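Local coordinates for oxidized polyvinyl alcohol hydrolase (Pseudomonas sp., PDB 3WL7), which hydrolyses beta-diketones such as 4,6-nonanedione and oxidized polyvinyl alcohol, the latter as the second step of polyvinyl alcohol degradation, at residues S201-V206 with A273-S278; K257-C262 with R269-D274. The protein carries 1 engineered substitution. All blocks are in the same frame, centred on the assembly; numbering follows the deposited sequence.

How the interactions relate
Interactions 1 and 2 adjoin, their centres about 10 Å apart, and share Ala273 and Asp274. Interaction 2 is the hairpin of strands 259-263 and 269-274; interaction 1 begins where its second strand gives way to helix 275-288 and meets loop 201-206. Between them, Ser201 OG lies 2.7 Å from Asp258 OD2, a probable hydrogen bond. Asp258 also bonds His303 ND1, a pairing consistent with the acid and histidine of an alpha/beta hydrolase triad; the Trp204 side chain lies about 8 Å from that of Ser283, assigned to the charge relay by similarity. Both contacts touch the bound pentane-2,4-dione: interaction 1 through Tyr205, Tyr275 and Glu203, interaction 2 through Trp260 and the Cys262-Cys272 disulfide.

Interaction 1 of 2, residues S201-V206 with A273-S278; sequences SGEWYV and ADYRPS. With P2D (pentane-2,4-dione), chain B.
Ser278 OG donates to Gly202 O at 2.8 Å, the one direct hydrogen bond between the two segments. A chi1 of 64° sets the hydroxyl between its backbone N and carbonyl carbon, meeting the Gly202 C=O at 141°. Water 1 donates to Glu203 OE1 (2.7 Å) and accepts from Asp274 N (2.8 Å). The other oxygen of this carboxylate turns back on its own loop: Glu203 OE2 takes Trp204 N on its anti lone pair and Tyr205 N from above the carboxylate plane. Held at both oxygens, the carboxylate is fixed in its rotation. Asp274 OD1 caps the following helix by accepting from Arg276 N, while OD2 pairs with Arg220.

Tyr275 and Ser278 carry the packing. Ser278 CB lies 4.0 Å from Trp204 CB and also touches Glu203 OE2. Tyr275 CE2 lies 3.2 Å from Ser201 O, and its ring edge meets the Gly202-Glu203 peptide. The Glu203 side chain crosses Tyr275 at about a right angle, carboxylate and ring planes 62° apart; His303 stacks on the same ring. Glu203 CB sits over one face of Tyr205.

Tyr205 CE1 brings its ring edge to O4 of the dione (3.6 Å), and Tyr275 OH approaches the methyl carbon C1 (3.6 Å). Tyr205 of the loop after strand 196-199 and Tyr275, at the strand-to-helix junction, thus help line the ligand pocket in a core consistent with the alpha/beta hydrolase fold.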
loop_
_atom_site.group_PDB
_atom_site.type_symbol
_atom_site.label_atom_id
_atom_site.label_comp_id
_atom_site.label_asym_id
_atom_site.label_seq_id
_atom_site.Cartn_x
_atom_site.Cartn_y
_atom_site.Cartn_z
ATOM N N SER A 201 -4.402 5.349 -4.031
ATOM C CA SER A 201 -4.877 4.932 -5.371
ATOM C C SER A 201 -4.441 3.537 -5.729
ATOM O O SER A 201 -3.785 3.340 -6.763
ATOM C CB SER A 201 -4.361 5.908 -6.393
ATOM O OG SER A 201 -4.756 7.234 -6.037
ATOM N N GLY A 202 -4.726 2.614 -4.820
ATOM C CA GLY A 202 -4.418 1.215 -5.095
ATOM C C GLY A 202 -5.673 0.510 -5.572
ATOM O O GLY A 202 -6.788 0.979 -5.350
ATOM N N GLU A 203 -5.488 -0.636 -6.213
ATOM C CA GLU A 203 -6.628 -1.457 -6.636
ATOM C C GLU A 203 -7.116 -2.359 -5.507
ATOM O O GLU A 203 -6.384 -2.626 -4.501
ATOM C CB GLU A 203 -6.207 -2.345 -7.817
ATOM C CG GLU A 203 -6.727 -1.846 -9.218
ATOM C CD GLU A 203 -8.233 -2.071 -9.418
ATOM O OE1 GLU A 203 -8.667 -1.885 -10.602
ATOM O OE2 GLU A 203 -9.016 -2.410 -8.470
ATOM N N TRP A 204 -8.351 -2.882 -5.705
ATOM C CA TRP A 204 -8.979 -3.882 -4.863
ATOM C C TRP A 204 -9.273 -5.135 -5.741
ATOM O O TRP A 204 -9.342 -6.249 -5.255
ATOM C CB TRP A 204 -10.282 -3.347 -4.291
ATOM C CG TRP A 204 -10.782 -4.102 -3.077
ATOM C CD1 TRP A 204 -11.816 -5.006 -3.030
ATOM C CD2 TRP A 204 -10.272 -3.989 -1.744
ATOM N NE1 TRP A 204 -11.973 -5.470 -1.729
ATOM C CE2 TRP A 204 -11.042 -4.855 -0.922
ATOM C CE3 TRP A 204 -9.226 -3.246 -1.164
ATOM C CZ2 TRP A 204 -10.806 -4.996 0.466
ATOM C CZ3 TRP A 204 -8.978 -3.375 0.205
ATOM C CH2 TRP A 204 -9.772 -4.242 1.015
ATOM N N TYR A 205 -9.394 -4.928 -7.040
ATOM C CA TYR A 205 -9.692 -6.002 -8.016
ATOM C C TYR A 205 -10.986 -6.686 -7.600
ATOM O O TYR A 205 -11.059 -7.911 -7.406
ATOM C CB TYR A 205 -8.569 -7.019 -8.079
ATOM C CG TYR A 205 -7.209 -6.489 -8.458
ATOM C CD1 TYR A 205 -7.015 -5.781 -9.656
ATOM C CD2 TYR A 205 -6.088 -6.800 -7.660
ATOM C CE1 TYR A 205 -5.691 -5.409 -10.070
ATOM C CE2 TYR A 205 -4.771 -6.439 -8.066
ATOM C CZ TYR A 205 -4.602 -5.754 -9.268
ATOM O OH TYR A 205 -3.318 -5.440 -9.685
ATOM N N VAL A 206 -12.017 -5.855 -7.506
ATOM C CA VAL A 206 -13.315 -6.342 -7.053
ATOM C C VAL A 206 -13.782 -7.612 -7.807
ATOM O O VAL A 206 -13.673 -7.729 -9.052
ATOM C CB VAL A 206 -14.371 -5.221 -7.170
ATOM C CG1 VAL A 206 -15.804 -5.801 -6.969
ATOM C CG2 VAL A 206 -14.074 -4.169 -6.126
ATOM N N ALA A 273 -8.011 0.707 -15.219
ATOM C CA ALA A 273 -8.247 0.767 -13.776
ATOM C C ALA A 273 -8.872 2.111 -13.431
ATOM O O ALA A 273 -8.460 3.134 -13.986
ATOM C CB ALA A 273 -6.944 0.611 -12.997
ATOM N N ASP A 274 -9.859 2.082 -12.533
ATOM C CA ASP A 274 -10.515 3.309 -12.065
ATOM C C ASP A 274 -10.425 3.217 -10.538
ATOM O O ASP A 274 -10.930 2.264 -9.957
ATOM C CB ASP A 274 -11.975 3.295 -12.555
ATOM C CG ASP A 274 -12.778 4.490 -12.065
ATOM O OD1 ASP A 274 -12.340 5.156 -11.108
ATOM O OD2 ASP A 274 -13.867 4.734 -12.651
ATOM N N TYR A 275 -9.798 4.206 -9.904
ATOM C CA TYR A 275 -9.593 4.105 -8.456
ATOM C C TYR A 275 -10.729 4.562 -7.583
ATOM O O TYR A 275 -10.665 4.465 -6.338
ATOM C CB TYR A 275 -8.242 4.764 -8.116
ATOM C CG TYR A 275 -7.159 4.005 -8.845
ATOM C CD1 TYR A 275 -6.776 4.360 -10.152
ATOM C CD2 TYR A 275 -6.600 2.867 -8.286
ATOM C CE1 TYR A 275 -5.870 3.595 -10.882
ATOM C CE2 TYR A 275 -5.704 2.091 -9.009
ATOM C CZ TYR A 275 -5.343 2.457 -10.295
ATOM O OH TYR A 275 -4.447 1.718 -11.044
ATOM N N ARG A 276 -11.779 5.083 -8.212
ATOM C CA ARG A 276 -12.972 5.426 -7.417
ATOM C C ARG A 276 -13.570 4.135 -6.756
ATOM O O ARG A 276 -13.731 4.039 -5.519
ATOM C CB ARG A 276 -14.012 6.127 -8.347
ATOM C CG ARG A 276 -15.309 6.478 -7.575
ATOM C CD ARG A 276 -16.488 6.784 -8.547
ATOM N NE ARG A 276 -16.036 7.815 -9.472
ATOM C CZ ARG A 276 -16.177 9.128 -9.290
ATOM N NH1 ARG A 276 -16.796 9.631 -8.199
ATOM N NH2 ARG A 276 -15.623 9.944 -10.186
ATOM N N PRO A 277 -13.834 3.058 -7.550
ATOM C CA PRO A 277 -14.406 1.889 -6.883
ATOM C C PRO A 277 -13.463 1.152 -5.945
ATOM O O PRO A 277 -13.916 0.544 -4.952
ATOM C CB PRO A 277 -14.817 0.984 -8.052
ATOM C CG PRO A 277 -13.960 1.457 -9.202
ATOM C CD PRO A 277 -13.985 2.954 -9.020
ATOM N N SER A 278 -12.169 1.184 -6.276
ATOM C CA SER A 278 -11.236 0.432 -5.430
ATOM C C SER A 278 -10.966 1.146 -4.108
ATOM O O SER A 278 -10.829 0.462 -3.070
ATOM C CB SER A 278 -9.963 0.134 -6.228
ATOM O OG SER A 278 -9.302 1.319 -6.568
HETATM C C1 P2D B . -2.167 -0.543 -12.609
HETATM C C2 P2D B . -3.113 -1.733 -12.805
HETATM C C3 P2D B . -3.372 -2.280 -14.205
HETATM C C4 P2D B . -4.240 -3.539 -14.171
HETATM C C5 P2D B . -5.009 -4.010 -15.425
HETATM O O2 P2D B . -3.672 -2.239 -11.822
HETATM O O4 P2D B . -4.313 -4.210 -13.141
HETATM O O HOH W 1 -10.790 -0.260 -11.219
#

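Interaction 2 of 2, residues K257-C262 with R269-D274; sequences KDLWNC and RFLCAD. With P2D (pentane-2,4-dione), chain B.
A disulfide-bridged beta hairpin, interrupted by a classic bulge, forms a wall of the pentane-2,4-dione site. Opposite the bulge, Trp260 O accepts from Cys272 N (3.0 Å), which lies in the carbonyl plane, and more weakly from Ala273 N; Trp260 N returns a bond to Ala273 O. The bulge shifts the register by one, and Cys262 then pairs with Phe270 through two backbone hydrogen bonds.

The ligand contacts come from Trp260 and Cys262, which point to one face of the hairpin, and from Cys272 in the bulge. Cys262 SG and Cys272 SG are joined at 2.1 Å (chi3 86°), and each sulfur lies 3.8 Å from C3 of the dione. Trp260 holds CG anti to its N (chi1 -179°), bringing CD1 to 3.5 Å from the dione C1 and 3.6 Å from Cys272 SG, which meets the indole obliquely. Replacing Trp260 with an alanine would probably leave C1 of the dione and the disulfide without this flat neighbour and open a gap in the pocket wall. Cys262 CB sits over one face of Phe270 in a CH-pi contact, offset toward the rim.

On the face shared by Leu259, Asn261 and Leu271, Leu259 CB meets Leu271 CD1, and Leu259 CD2 lies alongside the Asp274 carboxylate. The Arg269 chain folds back at chi2 and chi3 to reach the first strand. Its NH2 donates to Asn261 O at 2.9 Å, nearly in the guanidinium plane, while its NE donates to Cys262 O at 3.3 Å from above the carbonyl plane, on the face opposite Phe270 N.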
loop_
_atom_site.group_PDB
_atom_site.type_symbol
_atom_site.label_atom_id
_atom_site.label_comp_id
_atom_site.label_asym_id
_atom_site.label_seq_id
_atom_site.Cartn_x
_atom_site.Cartn_y
_atom_site.Cartn_z
ATOM N N LYS A 257 -9.861 12.292 -12.163
ATOM C CA LYS A 257 -8.872 11.830 -13.098
ATOM C C LYS A 257 -8.013 10.703 -12.491
ATOM O O LYS A 257 -7.012 10.319 -13.095
ATOM C CB LYS A 257 -7.927 12.966 -13.478
ATOM C CG LYS A 257 -8.563 14.197 -14.187
ATOM C CD LYS A 257 -9.269 13.771 -15.448
ATOM C CE LYS A 257 -9.448 14.984 -16.426
ATOM N NZ LYS A 257 -10.285 14.618 -17.638
ATOM N N ASP A 258 -8.378 10.182 -11.317
ATOM C CA ASP A 258 -7.557 9.082 -10.752
ATOM C C ASP A 258 -7.948 7.762 -11.470
ATOM O O ASP A 258 -8.805 7.009 -11.012
ATOM C CB ASP A 258 -7.799 9.038 -9.260
ATOM C CG ASP A 258 -6.859 8.105 -8.542
ATOM O OD1 ASP A 258 -6.050 7.473 -9.236
ATOM O OD2 ASP A 258 -6.970 8.017 -7.293
ATOM N N LEU A 259 -7.279 7.547 -12.611
ATOM C CA LEU A 259 -7.531 6.458 -13.546
ATOM C C LEU A 259 -6.200 5.990 -14.095
ATOM O O LEU A 259 -5.243 6.774 -14.068
ATOM C CB LEU A 259 -8.306 7.038 -14.729
ATOM C CG LEU A 259 -9.677 7.644 -14.388
ATOM C CD1 LEU A 259 -10.168 8.420 -15.659
ATOM C CD2 LEU A 259 -10.671 6.608 -13.955
ATOM N N TRP A 260 -6.118 4.769 -14.629
ATOM C CA TRP A 260 -4.857 4.315 -15.240
ATOM C C TRP A 260 -5.138 3.714 -16.593
ATOM O O TRP A 260 -6.092 2.975 -16.752
ATOM C CB TRP A 260 -4.154 3.232 -14.351
ATOM C CG TRP A 260 -2.805 2.706 -14.899
ATOM C CD1 TRP A 260 -2.545 1.451 -15.410
ATOM C CD2 TRP A 260 -1.550 3.408 -14.922
ATOM N NE1 TRP A 260 -1.200 1.335 -15.731
ATOM C CE2 TRP A 260 -0.574 2.522 -15.446
ATOM C CE3 TRP A 260 -1.157 4.691 -14.556
ATOM C CZ2 TRP A 260 0.774 2.898 -15.610
ATOM C CZ3 TRP A 260 0.189 5.070 -14.723
ATOM C CH2 TRP A 260 1.125 4.176 -15.243
ATOM N N ASN A 261 -4.327 4.101 -17.569
ATOM C CA ASN A 261 -4.442 3.537 -18.890
ATOM C C ASN A 261 -3.227 2.679 -19.049
ATOM O O ASN A 261 -2.095 3.138 -18.915
ATOM C CB ASN A 261 -4.401 4.619 -19.958
ATOM C CG ASN A 261 -5.543 5.588 -19.815
ATOM O OD1 ASN A 261 -5.343 6.789 -19.612
ATOM N ND2 ASN A 261 -6.736 5.085 -19.877
ATOM N N CYS A 262 -3.505 1.437 -19.407
ATOM C CA CYS A 262 -2.509 0.406 -19.687
ATOM C C CYS A 262 -1.956 0.662 -21.100
ATOM O O CYS A 262 -2.465 1.489 -21.854
ATOM C CB CYS A 262 -3.193 -0.953 -19.667
ATOM S SG CYS A 262 -3.465 -1.595 -17.947
ATOM N N ARG A 269 -2.898 2.893 -25.971
ATOM C CA ARG A 269 -3.308 2.989 -24.550
ATOM C C ARG A 269 -4.801 2.703 -24.387
ATOM O O ARG A 269 -5.599 2.916 -25.318
ATOM C CB ARG A 269 -3.018 4.418 -24.022
ATOM C CG ARG A 269 -1.553 4.922 -24.129
ATOM C CD ARG A 269 -0.598 4.123 -23.286
ATOM N NE ARG A 269 -0.749 4.295 -21.825
ATOM C CZ ARG A 269 -0.344 5.355 -21.121
ATOM N NH1 ARG A 269 0.241 6.384 -21.725
ATOM N NH2 ARG A 269 -0.478 5.372 -19.791
ATOM N N PHE A 270 -5.205 2.201 -23.222
ATOM C CA PHE A 270 -6.619 1.935 -22.972
ATOM C C PHE A 270 -6.879 1.917 -21.467
ATOM O O PHE A 270 -6.031 1.506 -20.683
ATOM C CB PHE A 270 -7.111 0.610 -23.595
ATOM C CG PHE A 270 -6.516 -0.632 -23.003
ATOM C CD1 PHE A 270 -7.198 -1.337 -22.013
ATOM C CD2 PHE A 270 -5.247 -1.083 -23.400
ATOM C CE1 PHE A 270 -6.620 -2.469 -21.424
ATOM C CE2 PHE A 270 -4.643 -2.222 -22.815
ATOM C CZ PHE A 270 -5.332 -2.918 -21.821
ATOM N N LEU A 271 -8.062 2.367 -21.074
ATOM C CA LEU A 271 -8.399 2.407 -19.642
ATOM C C LEU A 271 -8.465 1.020 -19.032
ATOM O O LEU A 271 -9.179 0.135 -19.530
ATOM C CB LEU A 271 -9.773 3.083 -19.460
ATOM C CG LEU A 271 -10.297 3.282 -18.030
ATOM C CD1 LEU A 271 -9.358 4.262 -17.257
ATOM C CD2 LEU A 271 -11.707 3.871 -18.078
ATOM N N CYS A 272 -7.763 0.805 -17.917
ATOM C CA CYS A 272 -7.794 -0.506 -17.322
ATOM C C CYS A 272 -7.976 -0.492 -15.817
ATOM O O CYS A 272 -8.068 -1.568 -15.192
ATOM C CB CYS A 272 -6.527 -1.294 -17.671
ATOM S SG CYS A 272 -5.033 -0.480 -17.151
ATOM N N ALA A 273 -8.011 0.707 -15.219
ATOM C CA ALA A 273 -8.247 0.767 -13.776
ATOM C C ALA A 273 -8.872 2.111 -13.431
ATOM O O ALA A 273 -8.460 3.134 -13.986
ATOM C CB ALA A 273 -6.944 0.611 -12.997
ATOM N N ASP A 274 -9.859 2.082 -12.533
ATOM C CA ASP A 274 -10.515 3.309 -12.065
ATOM C C ASP A 274 -10.425 3.217 -10.538
ATOM O O ASP A 274 -10.930 2.264 -9.957
ATOM C CB ASP A 274 -11.975 3.295 -12.555
ATOM C CG ASP A 274 -12.778 4.490 -12.065
ATOM O OD1 ASP A 274 -12.340 5.156 -11.108
ATOM O OD2 ASP A 274 -13.867 4.734 -12.651
HETATM C C1 P2D B . -2.167 -0.543 -12.609
HETATM C C2 P2D B . -3.113 -1.733 -12.805
HETATM C C3 P2D B . -3.372 -2.280 -14.205
HETATM C C4 P2D B . -4.240 -3.539 -14.171
HETATM C C5 P2D B . -5.009 -4.010 -15.425
HETATM O O2 P2D B . -3.672 -2.239 -11.822
HETATM O O4 P2D B . -4.313 -4.210 -13.141
HETATM O O HOH W 2 -11.326 7.859 -10.238
#